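Local coordinates for protein transferrin (Manduca sexta, PDB 6WB6) that binds a single ferric ion together with carbonate and carries iron as a secreted, glycosylated insect transferrin, at residues Lys15-Met20 against Leu31-Ala36; Leu131-Val136 against Tyr338-Glu343; Asn449-Leu454 against Leu474-Asn479. All blocks are in the same frame, centred on the assembly; numbering follows the deposited sequence.

Contact 1. Residues Lys15-Met20 against Leu31-Ala36; sequences KDCEQM and LECVPA
Cys-17 and Cys-33 join covalently here, tying the helix of a beta-alpha-beta unit to its second strand. The unit runs strand 5-10, helix 14-21, strand 31-36, and its two strands lie side by side and parallel. Helix segment 15-20 runs almost exactly counter to strand segment 31-36, at 179°, with the two short axes 8.4 Å apart, as expected of a helix that brings the chain back for a second parallel strand.

The covalent part is the SG-SG bond, 2.0 Å from Cys-17 to Cys-33. The CA atoms of Cys-17 and Cys-33 are 6.2 Å apart, the nearest CA pair between the segments, as the short bridge requires. Cys-17 has SG anti to its own backbone N (chi1 -176°), which sends the sulfur straight out from the helix toward the strand. The torsion about the S-S bond is -93°, close to the relaxed value for a disulfide.

The apolar part is slighter. Met-20, its side chain fully stretched out to SD, brings CE toward Leu-31 CD1 at 4.4 Å, a loose touch one helical turn beyond the disulfide. Both residues also pack on Leu-296 of helix 286-300, so the pair belongs to a wider hydrophobic layer, to which Leu-7 of strand 5-10 and Trp-307 add their contacts with Met-20.

The backbones bond within their own elements. Met-20 N donates to Asp-16 O at 3.0 Å inside the helix, while Glu-32, Val-34 and Ala-36 pair with strand 5-10. Along the strand, Leu-31 and Cys-33 turn their CB atoms to the helix and Glu-32 and Val-34 turn theirs away. Beside the disulfide, Cys-33 SG lies 3.9 Å from the backbone N of Glu-18.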
loop_
_atom_site.group_PDB
_atom_site.type_symbol
_atom_site.label_atom_id
_atom_site.label_comp_id
_atom_site.label_asym_id
_atom_site.label_seq_id
_atom_site.Cartn_x
_atom_site.Cartn_y
_atom_site.Cartn_z
ATOM N N LYS A 15 -11.664 21.845 -0.993
ATOM C CA LYS A 15 -12.814 22.449 -0.337
ATOM C C LYS A 15 -12.586 22.582 1.158
ATOM O O LYS A 15 -13.118 23.508 1.774
ATOM C CB LYS A 15 -14.093 21.651 -0.594
ATOM C CG LYS A 15 -14.651 21.805 -2.016
ATOM C CD LYS A 15 -15.298 23.164 -2.227
ATOM C CE LYS A 15 -15.502 23.462 -3.696
ATOM N NZ LYS A 15 -15.935 22.241 -4.432
ATOM N N ASP A 16 -11.813 21.673 1.763
ATOM C CA ASP A 16 -11.571 21.794 3.194
ATOM C C ASP A 16 -10.636 22.955 3.482
ATOM O O ASP A 16 -10.787 23.662 4.491
ATOM C CB ASP A 16 -11.023 20.482 3.748
ATOM C CG ASP A 16 -12.090 19.412 3.821
ATOM O OD1 ASP A 16 -13.106 19.643 4.498
ATOM O OD2 ASP A 16 -11.939 18.366 3.159
ATOM N N CYS A 17 -9.682 23.182 2.601
ATOM C CA CYS A 17 -8.790 24.309 2.795
ATOM C C CYS A 17 -9.554 25.624 2.667
ATOM O O CYS A 17 -9.212 26.608 3.331
ATOM C CB CYS A 17 -7.650 24.199 1.788
ATOM S SG CYS A 17 -6.350 25.424 1.892
ATOM N N GLU A 18 -10.604 25.641 1.840
ATOM C CA GLU A 18 -11.370 26.862 1.633
ATOM C C GLU A 18 -12.198 27.182 2.867
ATOM O O GLU A 18 -12.178 28.316 3.347
ATOM C CB GLU A 18 -12.246 26.720 0.382
ATOM C CG GLU A 18 -11.406 26.610 -0.913
ATOM C CD GLU A 18 -12.198 26.073 -2.104
ATOM O OE1 GLU A 18 -13.414 25.825 -1.963
ATOM O OE2 GLU A 18 -11.604 25.899 -3.183
ATOM N N GLN A 19 -12.864 26.176 3.431
ATOM C CA GLN A 19 -13.556 26.375 4.698
ATOM C C GLN A 19 -12.590 26.873 5.757
ATOM O O GLN A 19 -12.944 27.724 6.585
ATOM C CB GLN A 19 -14.220 25.075 5.158
ATOM N N MET A 20 -11.358 26.348 5.749
ATOM C CA MET A 20 -10.352 26.835 6.683
ATOM C C MET A 20 -10.078 28.319 6.470
ATOM O O MET A 20 -9.917 29.079 7.431
ATOM C CB MET A 20 -9.062 26.038 6.535
ATOM C CG MET A 20 -7.987 26.552 7.451
ATOM S SD MET A 20 -6.470 25.600 7.442
ATOM C CE MET A 20 -5.582 26.409 6.114
ATOM N N LEU A 31 -4.062 33.662 3.538
ATOM C CA LEU A 31 -3.622 32.368 3.032
ATOM C C LEU A 31 -4.393 32.020 1.769
ATOM O O LEU A 31 -5.575 32.337 1.644
ATOM C CB LEU A 31 -3.853 31.264 4.057
ATOM C CG LEU A 31 -2.995 31.224 5.316
ATOM C CD1 LEU A 31 -3.795 30.469 6.322
ATOM C CD2 LEU A 31 -1.674 30.557 5.046
ATOM N N GLU A 32 -3.728 31.342 0.842
ATOM C CA GLU A 32 -4.413 30.792 -0.312
ATOM C C GLU A 32 -4.131 29.308 -0.404
ATOM O O GLU A 32 -3.047 28.835 -0.053
ATOM C CB GLU A 32 -4.011 31.422 -1.652
ATOM C CG GLU A 32 -3.002 32.503 -1.594
ATOM C CD GLU A 32 -2.680 33.053 -2.996
ATOM O OE1 GLU A 32 -3.107 32.432 -3.996
ATOM O OE2 GLU A 32 -2.005 34.100 -3.105
ATOM N N CYS A 33 -5.119 28.595 -0.907
ATOM C CA CYS A 33 -5.023 27.167 -1.141
ATOM C C CYS A 33 -4.477 26.946 -2.557
ATOM O O CYS A 33 -5.031 27.475 -3.526
ATOM C CB CYS A 33 -6.410 26.556 -0.953
ATOM S SG CYS A 33 -7.129 26.906 0.722
ATOM N N VAL A 34 -3.377 26.209 -2.670
ATOM C CA VAL A 34 -2.839 25.755 -3.950
ATOM C C VAL A 34 -3.025 24.243 -4.012
ATOM O O VAL A 34 -2.425 23.524 -3.203
ATOM C CB VAL A 34 -1.357 26.122 -4.111
ATOM C CG1 VAL A 34 -0.843 25.747 -5.527
ATOM C CG2 VAL A 34 -1.136 27.575 -3.806
ATOM N N PRO A 35 -3.837 23.712 -4.928
ATOM C CA PRO A 35 -3.993 22.256 -4.990
ATOM C C PRO A 35 -2.760 21.594 -5.561
ATOM O O PRO A 35 -2.066 22.150 -6.415
ATOM C CB PRO A 35 -5.197 22.062 -5.915
ATOM C CG PRO A 35 -5.162 23.281 -6.813
ATOM C CD PRO A 35 -4.684 24.395 -5.925
ATOM N N ALA A 36 -2.488 20.384 -5.077
ATOM C CA ALA A 36 -1.516 19.523 -5.714
ATOM C C ALA A 36 -2.097 18.126 -5.826
ATOM O O ALA A 36 -3.170 17.824 -5.294
ATOM C CB ALA A 36 -0.173 19.492 -4.973
#

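Contact 2. Residues Leu131-Val136 against Tyr338-Glu343; sequences LMKRAV and YTEVIE
Lys-133 NZ meets Glu-340 OE1 in a salt bridge, and this is the whole of the contact across the two segments. The modelled distance of NZ to OE1, 2.4 Å, is too short for an ordinary bond of this kind, so the pairing is clear but its exact length is doubtful.

The ammonium group uses one carboxylate oxygen. It lies beyond OE1, in rough continuation of the CD-OE1 bond, and 3.6 Å from Glu-340 CD, while OE2 lies farther from NZ. The two side chains meet at about a right angle. Lys-133 is stretched out as far as CE, then bends at its last torsion (chi4 143°), which swings NZ onto the oxygen; that angle departs from a staggered value, another reason to read the end of the chain with caution. Glu-340 reaches from the helix with its chain extended beyond CG; its side chain also lies on Thr-129 and Met-130 of helix 121-131, and a sugar of the attached glycan is about 5 Å from it.

Lys-133 sits in a type I beta turn from Leu-131 to Arg-134, just past helix 121-131, closed by Arg-134 N to Leu-131 O at 2.7 Å. Next to it, Arg-134 pairs with Asp-106, so neighbouring cations of the turn go to different carboxylates. Glu-340 rides on helix 338-342, where Ile-342 N bonds to Tyr-338 O at 3.0 Å. From the same helix Tyr-338 OH is hydrogen-bonded to Asn-121, a residue of the carbonate pocket.

With Lys-133 exposed and Glu-340 partly so, the bridge is probably reached by water, and it is likely to contribute a modest, salt-sensitive attraction between turn and helix.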
loop_
_atom_site.group_PDB
_atom_site.type_symbol
_atom_site.label_atom_id
_atom_site.label_comp_id
_atom_site.label_asym_id
_atom_site.label_seq_id
_atom_site.Cartn_x
_atom_site.Cartn_y
_atom_site.Cartn_z
ATOM N N LEU A 131 21.669 -1.442 15.553
ATOM C CA LEU A 131 22.322 -2.735 15.742
ATOM C C LEU A 131 23.075 -3.176 14.497
ATOM O O LEU A 131 24.170 -3.750 14.594
ATOM C CB LEU A 131 21.293 -3.795 16.108
ATOM C CG LEU A 131 20.542 -3.567 17.418
ATOM C CD1 LEU A 131 19.577 -4.700 17.614
ATOM C CD2 LEU A 131 21.482 -3.466 18.599
ATOM N N MET A 132 22.499 -2.934 13.317
ATOM C CA MET A 132 23.128 -3.379 12.085
ATOM C C MET A 132 24.499 -2.762 11.888
ATOM O O MET A 132 25.259 -3.237 11.040
ATOM C CB MET A 132 22.245 -3.041 10.883
ATOM C CG MET A 132 22.171 -1.551 10.545
ATOM S SD MET A 132 21.270 -1.298 9.019
ATOM C CE MET A 132 22.531 -1.906 7.903
ATOM N N LYS A 133 24.808 -1.686 12.603
ATOM C CA LYS A 133 26.150 -1.146 12.586
ATOM C C LYS A 133 27.130 -1.980 13.394
ATOM O O LYS A 133 28.289 -1.579 13.531
ATOM C CB LYS A 133 26.155 0.273 13.156
ATOM C CG LYS A 133 25.174 1.232 12.530
ATOM C CD LYS A 133 25.454 2.598 13.052
ATOM C CE LYS A 133 24.389 3.562 12.616
ATOM N NZ LYS A 133 24.137 4.521 13.704
ATOM N N ARG A 134 26.696 -3.088 13.979
ATOM C CA ARG A 134 27.522 -3.836 14.915
ATOM C C ARG A 134 27.878 -5.167 14.286
ATOM O O ARG A 134 26.999 -5.884 13.795
ATOM C CB ARG A 134 26.807 -4.036 16.247
ATOM C CG ARG A 134 26.228 -2.768 16.792
ATOM C CD ARG A 134 25.808 -2.956 18.209
ATOM N NE ARG A 134 26.940 -2.830 19.112
ATOM C CZ ARG A 134 27.355 -1.678 19.624
ATOM N NH1 ARG A 134 26.735 -0.554 19.298
ATOM N NH2 ARG A 134 28.403 -1.650 20.453
ATOM N N ALA A 135 29.169 -5.491 14.305
ATOM C CA ALA A 135 29.626 -6.711 13.651
ATOM C C ALA A 135 28.907 -7.946 14.182
ATOM O O ALA A 135 28.717 -8.922 13.445
ATOM C CB ALA A 135 31.137 -6.859 13.836
ATOM N N VAL A 136 28.507 -7.932 15.454
ATOM C CA VAL A 136 27.880 -9.108 16.033
ATOM C C VAL A 136 26.505 -9.355 15.415
ATOM O O VAL A 136 26.019 -10.498 15.396
ATOM C CB VAL A 136 27.855 -8.923 17.564
ATOM C CG1 VAL A 136 26.976 -7.777 17.933
ATOM C CG2 VAL A 136 27.408 -10.187 18.274
ATOM N N TYR A 338 17.696 10.582 12.817
ATOM C CA TYR A 338 16.602 9.940 12.109
ATOM C C TYR A 338 16.855 9.819 10.615
ATOM O O TYR A 338 16.146 9.068 9.949
ATOM C CB TYR A 338 15.292 10.702 12.377
ATOM C CG TYR A 338 14.059 9.895 12.092
ATOM C CD1 TYR A 338 13.669 8.883 12.944
ATOM C CD2 TYR A 338 13.283 10.148 10.973
ATOM C CE1 TYR A 338 12.537 8.151 12.703
ATOM C CE2 TYR A 338 12.145 9.406 10.712
ATOM C CZ TYR A 338 11.776 8.412 11.599
ATOM O OH TYR A 338 10.668 7.653 11.359
ATOM N N THR A 339 17.825 10.547 10.065
ATOM C CA THR A 339 18.153 10.332 8.656
ATOM C C THR A 339 18.679 8.916 8.459
ATOM O O THR A 339 18.298 8.227 7.505
ATOM C CB THR A 339 19.182 11.359 8.181
ATOM O OG1 THR A 339 18.818 12.664 8.639
ATOM C CG2 THR A 339 19.259 11.355 6.647
ATOM N N GLU A 340 19.526 8.464 9.390
ATOM C CA GLU A 340 20.005 7.079 9.418
ATOM C C GLU A 340 18.863 6.092 9.301
ATOM O O GLU A 340 18.924 5.127 8.522
ATOM C CB GLU A 340 20.755 6.823 10.733
ATOM C CG GLU A 340 21.989 7.649 10.925
ATOM C CD GLU A 340 22.571 7.496 12.326
ATOM O OE1 GLU A 340 22.978 6.371 12.687
ATOM O OE2 GLU A 340 22.605 8.506 13.062
ATOM N N VAL A 341 17.819 6.310 10.103
ATOM C CA VAL A 341 16.648 5.437 10.104
ATOM C C VAL A 341 15.952 5.484 8.754
ATOM O O VAL A 341 15.578 4.454 8.187
ATOM C CB VAL A 341 15.693 5.858 11.236
ATOM C CG1 VAL A 341 14.519 4.938 11.307
ATOM C CG2 VAL A 341 16.417 5.888 12.556
ATOM N N ILE A 342 15.715 6.686 8.237
ATOM C CA ILE A 342 15.019 6.779 6.961
ATOM C C ILE A 342 15.833 6.078 5.871
ATOM O O ILE A 342 15.287 5.380 5.008
ATOM C CB ILE A 342 14.737 8.258 6.616
ATOM C CG1 ILE A 342 13.548 8.812 7.430
ATOM C CG2 ILE A 342 14.455 8.390 5.146
ATOM C CD1 ILE A 342 13.489 10.366 7.505
ATOM N N GLU A 343 17.145 6.243 5.896
ATOM C CA GLU A 343 18.007 5.668 4.860
ATOM C C GLU A 343 18.454 4.254 5.189
ATOM O O GLU A 343 19.250 3.691 4.448
ATOM C CB GLU A 343 19.223 6.562 4.630
ATOM C CG GLU A 343 18.843 7.897 3.982
ATOM C CD GLU A 343 20.044 8.817 3.753
ATOM O OE1 GLU A 343 21.081 8.586 4.396
ATOM O OE2 GLU A 343 19.956 9.752 2.925
#

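Contact 3. Residues Asn449-Leu454 against Leu474-Asn479; sequences NKIDDL and LFYLIN
Ile-451 fits against two residues of the helix, Tyr-476 and Leu-477, and has the most surface buried of the three. Its CG1 stands anti to the backbone N (chi1 -172°), which carries that branch out to Leu-477 CD2. The gap from CG1 to CD2 is 3.2 Å, tighter than normal van der Waals contact, with Ile-451 CD1 following at 3.6 Å from the same methyl.

Tyr-476 is met at its ring edge: Ile-451 CB lies near the ring plane, 3.7 Å from CE1, and the two side chains run past each other in opposite senses. A water spans the polar side of the contact. It takes the N-H of Ile-451, at 3.2 Å from N, and donates to Tyr-476 OH at 2.6 Å, reaching the hydroxyl in the plane of the ring; the same hydroxyl is hydrogen-bonded to the carbonyl of Leu-562. Cut back to alanine, Ile-451 would lose CG1, CG2 and CD1, which would probably open a gap beside Leu-477 CD2 and leave the CE1 edge of Tyr-476 less covered.

Ile-451 O accepts from Leu-454 N at 3.0 Å in the short 3-10 turn. The loop holding this turn links strands 437-443 and 458-461, and it rests on the last turns of helix 467-479, whose Leu-477 also packs on helix 488-495 and whose Phe-475 packs on helix 644-659.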
loop_
_atom_site.group_PDB
_atom_site.type_symbol
_atom_site.label_atom_id
_atom_site.label_comp_id
_atom_site.label_asym_id
_atom_site.label_seq_id
_atom_site.Cartn_x
_atom_site.Cartn_y
_atom_site.Cartn_z
ATOM N N ASN A 449 -30.478 -22.938 -15.478
ATOM C CA ASN A 449 -29.669 -23.125 -14.280
ATOM C C ASN A 449 -28.314 -23.761 -14.550
ATOM O O ASN A 449 -27.547 -23.962 -13.605
ATOM C CB ASN A 449 -30.397 -24.008 -13.261
ATOM C CG ASN A 449 -31.804 -23.578 -13.038
ATOM O OD1 ASN A 449 -32.057 -22.635 -12.301
ATOM N ND2 ASN A 449 -32.741 -24.269 -13.677
ATOM N N LYS A 450 -28.011 -24.103 -15.795
ATOM C CA LYS A 450 -26.760 -24.747 -16.166
ATOM C C LYS A 450 -26.624 -24.626 -17.683
ATOM O O LYS A 450 -27.574 -24.257 -18.381
ATOM C CB LYS A 450 -26.726 -26.200 -15.683
ATOM C CG LYS A 450 -27.843 -27.067 -16.215
ATOM C CD LYS A 450 -27.613 -28.562 -15.891
ATOM C CE LYS A 450 -28.509 -29.455 -16.734
ATOM N NZ LYS A 450 -27.739 -30.648 -17.230
ATOM N N ILE A 451 -25.439 -24.962 -18.193
ATOM C CA ILE A 451 -25.098 -24.514 -19.540
ATOM C C ILE A 451 -25.901 -25.258 -20.602
ATOM O O ILE A 451 -26.260 -24.676 -21.627
ATOM C CB ILE A 451 -23.587 -24.625 -19.795
ATOM C CG1 ILE A 451 -23.232 -23.955 -21.133
ATOM C CG2 ILE A 451 -23.120 -26.096 -19.757
ATOM C CD1 ILE A 451 -23.591 -22.459 -21.215
ATOM N N ASP A 452 -26.188 -26.546 -20.401
ATOM C CA ASP A 452 -26.938 -27.245 -21.442
ATOM C C ASP A 452 -28.373 -26.725 -21.556
ATOM O O ASP A 452 -28.978 -26.852 -22.625
ATOM C CB ASP A 452 -26.924 -28.754 -21.197
ATOM N N ASP A 453 -28.920 -26.109 -20.495
ATOM C CA ASP A 453 -30.248 -25.505 -20.585
ATOM C C ASP A 453 -30.295 -24.328 -21.547
ATOM O O ASP A 453 -31.388 -23.916 -21.950
ATOM C CB ASP A 453 -30.728 -25.000 -19.226
ATOM C CG ASP A 453 -30.803 -26.084 -18.190
ATOM O OD1 ASP A 453 -30.931 -27.277 -18.552
ATOM O OD2 ASP A 453 -30.746 -25.725 -17.004
ATOM N N LEU A 454 -29.152 -23.748 -21.887
ATOM C CA LEU A 454 -29.112 -22.645 -22.838
ATOM C C LEU A 454 -28.828 -23.098 -24.261
ATOM O O LEU A 454 -28.766 -22.252 -25.162
ATOM C CB LEU A 454 -28.077 -21.613 -22.386
ATOM C CG LEU A 454 -28.626 -20.814 -21.196
ATOM C CD1 LEU A 454 -27.525 -20.231 -20.332
ATOM C CD2 LEU A 454 -29.526 -19.708 -21.725
ATOM N N LEU A 474 -16.615 -18.708 -24.668
ATOM C CA LEU A 474 -16.047 -19.669 -25.607
ATOM C C LEU A 474 -15.243 -20.728 -24.867
ATOM O O LEU A 474 -15.380 -21.927 -25.136
ATOM C CB LEU A 474 -15.160 -18.970 -26.632
ATOM C CG LEU A 474 -15.614 -18.917 -28.083
ATOM C CD1 LEU A 474 -14.465 -18.358 -28.951
ATOM C CD2 LEU A 474 -16.042 -20.282 -28.584
ATOM N N PHE A 475 -14.384 -20.300 -23.936
ATOM C CA PHE A 475 -13.646 -21.282 -23.157
ATOM C C PHE A 475 -14.581 -22.123 -22.326
ATOM O O PHE A 475 -14.359 -23.332 -22.157
ATOM C CB PHE A 475 -12.638 -20.649 -22.210
ATOM C CG PHE A 475 -12.083 -21.647 -21.221
ATOM C CD1 PHE A 475 -10.995 -22.434 -21.563
ATOM C CD2 PHE A 475 -12.673 -21.840 -19.986
ATOM C CE1 PHE A 475 -10.497 -23.375 -20.693
ATOM C CE2 PHE A 475 -12.181 -22.790 -19.104
ATOM C CZ PHE A 475 -11.082 -23.558 -19.459
ATOM N N TYR A 476 -15.593 -21.496 -21.732
ATOM C CA TYR A 476 -16.457 -22.259 -20.844
ATOM C C TYR A 476 -17.140 -23.378 -21.602
ATOM O O TYR A 476 -17.196 -24.514 -21.126
ATOM C CB TYR A 476 -17.489 -21.365 -20.171
ATOM C CG TYR A 476 -18.331 -22.125 -19.171
ATOM C CD1 TYR A 476 -19.452 -22.838 -19.577
ATOM C CD2 TYR A 476 -18.001 -22.144 -17.824
ATOM C CE1 TYR A 476 -20.207 -23.537 -18.679
ATOM C CE2 TYR A 476 -18.764 -22.841 -16.915
ATOM C CZ TYR A 476 -19.859 -23.537 -17.346
ATOM O OH TYR A 476 -20.616 -24.214 -16.417
ATOM N N LEU A 477 -17.623 -23.091 -22.808
ATOM C CA LEU A 477 -18.304 -24.124 -23.577
ATOM C C LEU A 477 -17.320 -25.176 -24.082
ATOM O O LEU A 477 -17.527 -26.377 -23.873
ATOM C CB LEU A 477 -19.074 -23.478 -24.725
ATOM C CG LEU A 477 -20.339 -22.749 -24.245
ATOM C CD1 LEU A 477 -20.908 -21.917 -25.372
ATOM C CD2 LEU A 477 -21.365 -23.719 -23.753
ATOM N N ILE A 478 -16.236 -24.743 -24.734
ATOM C CA ILE A 478 -15.214 -25.683 -25.197
ATOM C C ILE A 478 -14.742 -26.571 -24.050
ATOM O O ILE A 478 -14.608 -27.792 -24.203
ATOM C CB ILE A 478 -14.038 -24.920 -25.845
ATOM C CG1 ILE A 478 -14.470 -24.307 -27.190
ATOM C CG2 ILE A 478 -12.866 -25.842 -26.063
ATOM C CD1 ILE A 478 -13.422 -23.482 -27.862
ATOM N N ASN A 479 -14.496 -25.977 -22.879
ATOM C CA ASN A 479 -13.962 -26.742 -21.751
ATOM C C ASN A 479 -14.919 -27.854 -21.327
ATOM O O ASN A 479 -14.491 -28.976 -21.035
ATOM C CB ASN A 479 -13.672 -25.811 -20.573
ATOM C CG ASN A 479 -13.168 -26.556 -19.341
ATOM O OD1 ASN A 479 -13.911 -26.761 -18.390
ATOM N ND2 ASN A 479 -11.898 -26.944 -19.354
HETATM O O HOH W 1 -22.978 -25.325 -16.232
#

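Contacts 1 and 2 fall in the first transferrin-like range and contact 3 in the second; no two of them share a helix or strand, and the closest pair, contacts 1 and 2, have centres about 39 Å apart. Contact 3 is buried and relies on shape, aliphatic carbons against a ring edge and a methyl, helped by one water. Contact 1 is partly buried and covalent, joining a helix and the strand that follows it within one beta-alpha-beta unit. Contact 2 is at the surface and is a single salt bridge, yet it joins parts more than 200 residues apart, whereas contacts 1 and 3 close spans of 10 and 19 residues.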